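Local coordinates for putative curved DNA-binding protein (PDB 4IPA) that is a thermophilic fungal Arx1 with a methionine aminopeptidase-like fold, linked to ribosome biogenesis and possibly able to bind DNA, at residues E377-E380 and I381-I384. Residues are numbered along the deposited sequence; the frame is centred on the assembly and turned at random.
Sequences EDEE and ILKI
D378 and I381 meet in an aspartate N-cap at the start of the short C-terminal helix 379-386, a local contact along one unbroken stretch of chain. This helix lies on the outside of the methionine aminopeptidase-like (M24) fold, against helices 148-167 and 193-205. D378 OD1 accepts from I381 N at 2.9 Å, with an N-H...O angle of 166°. The donor reaches OD1 nearly in line with its C-O bond. D378 CG stands anti to the backbone N (chi1 178°), beside the carbonyl carbon, and this brings OD1 to I381 N. The other oxygen, OD2, forms a salt bridge with K202 of helix 193-205. One carboxylate thus caps the helix and ties it to its neighbour. Its negative charge also sits at the helix N-terminus, where the helix dipole would probably favour it.

Three i to i+4 backbone bonds follow: L382 N to D378 O, K383 N to E379 O and I384 N to E380 O. The last is the straightest, at 174°.

I381 and I384 are buried and pack on the two covering helices: I381 touches V163, K202 and V203, and I384 touches R166 and L199. L382 packs on I376, and its CG lies 3.3 Å from D378 O. E380 runs beside I384 in the same direction, and its CG lies 4.2 Å from I384 CD1. The E380 carboxylate is held by K195 through OE2. E379 and K383 are exposed. The E379 chain bends at chi2, and its OE1 comes up beside the extended K383 chain. OE1 and K383 NZ remain 4.2 Å apart, too far for a salt bridge. The closer approach is to the lysine's aliphatic part, with E379 OE1 3.3 Å from K383 CE.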
loop_
_atom_site.group_PDB
_atom_site.type_symbol
_atom_site.label_atom_id
_atom_site.label_comp_id
_atom_site.label_asym_id
_atom_site.label_seq_id
_atom_site.Cartn_x
_atom_site.Cartn_y
_atom_site.Cartn_z
ATOM N N GLU A 377 -7.252 3.534 25.342
ATOM C CA GLU A 377 -7.229 3.223 26.765
ATOM C C GLU A 377 -7.227 1.724 27.057
ATOM O O GLU A 377 -6.897 1.306 28.161
ATOM C CB GLU A 377 -8.376 3.939 27.479
ATOM C CG GLU A 377 -8.126 5.442 27.566
ATOM C CD GLU A 377 -9.335 6.236 28.010
ATOM O OE1 GLU A 377 -10.406 5.634 28.243
ATOM O OE2 GLU A 377 -9.209 7.474 28.125
ATOM N N ASP A 378 -7.569 0.920 26.058
ATOM C CA ASP A 378 -7.619 -0.522 26.242
ATOM C C ASP A 378 -6.250 -1.049 26.658
ATOM O O ASP A 378 -5.243 -0.749 26.015
ATOM C CB ASP A 378 -8.114 -1.213 24.968
ATOM C CG ASP A 378 -8.132 -2.722 25.097
ATOM O OD1 ASP A 378 -7.082 -3.349 24.834
ATOM O OD2 ASP A 378 -9.190 -3.277 25.466
ATOM N N GLU A 379 -6.219 -1.822 27.744
ATOM C CA GLU A 379 -4.957 -2.295 28.319
ATOM C C GLU A 379 -4.230 -3.288 27.423
ATOM O O GLU A 379 -3.014 -3.242 27.307
ATOM C CB GLU A 379 -5.171 -2.915 29.708
ATOM C CG GLU A 379 -5.005 -1.938 30.875
ATOM C CD GLU A 379 -3.612 -1.309 30.942
ATOM O OE1 GLU A 379 -2.607 -2.049 30.806
ATOM O OE2 GLU A 379 -3.527 -0.070 31.127
ATOM N N GLU A 380 -4.980 -4.191 26.809
ATOM C CA GLU A 380 -4.408 -5.181 25.907
ATOM C C GLU A 380 -3.647 -4.476 24.784
ATOM O O GLU A 380 -2.486 -4.782 24.503
ATOM C CB GLU A 380 -5.520 -6.075 25.345
ATOM C CG GLU A 380 -5.055 -7.121 24.343
ATOM C CD GLU A 380 -6.129 -8.155 24.035
ATOM O OE1 GLU A 380 -7.325 -7.872 24.275
ATOM O OE2 GLU A 380 -5.774 -9.256 23.552
ATOM N N ILE A 381 -4.296 -3.505 24.161
ATOM C CA ILE A 381 -3.666 -2.743 23.096
ATOM C C ILE A 381 -2.451 -1.921 23.550
ATOM O O ILE A 381 -1.406 -1.951 22.897
ATOM C CB ILE A 381 -4.693 -1.868 22.370
ATOM C CG1 ILE A 381 -5.650 -2.756 21.599
ATOM C CG2 ILE A 381 -4.015 -0.920 21.404
ATOM C CD1 ILE A 381 -6.753 -1.986 20.947
ATOM N N LEU A 382 -2.567 -1.205 24.667
ATOM C CA LEU A 382 -1.422 -0.418 25.159
ATOM C C LEU A 382 -0.220 -1.315 25.460
ATOM O O LEU A 382 0.932 -0.916 25.285
ATOM C CB LEU A 382 -1.791 0.414 26.394
ATOM C CG LEU A 382 -2.821 1.519 26.171
ATOM C CD1 LEU A 382 -3.197 2.112 27.517
ATOM C CD2 LEU A 382 -2.286 2.602 25.231
ATOM N N LYS A 383 -0.502 -2.533 25.904
ATOM C CA LYS A 383 0.553 -3.492 26.178
ATOM C C LYS A 383 1.248 -3.959 24.882
ATOM O O LYS A 383 2.480 -3.932 24.780
ATOM C CB LYS A 383 0.001 -4.652 27.006
ATOM C CG LYS A 383 -0.421 -4.264 28.412
ATOM C CD LYS A 383 -0.989 -5.458 29.188
ATOM C CE LYS A 383 -1.391 -5.066 30.619
ATOM N NZ LYS A 383 -1.971 -6.209 31.387
ATOM N N ILE A 384 0.462 -4.341 23.884
ATOM C CA ILE A 384 1.005 -4.630 22.554
ATOM C C ILE A 384 1.907 -3.499 22.038
ATOM O O ILE A 384 3.024 -3.741 21.583
ATOM C CB ILE A 384 -0.112 -4.919 21.535
ATOM C CG1 ILE A 384 -0.859 -6.200 21.917
ATOM C CG2 ILE A 384 0.461 -5.066 20.135
ATOM C CD1 ILE A 384 -2.255 -6.284 21.347
#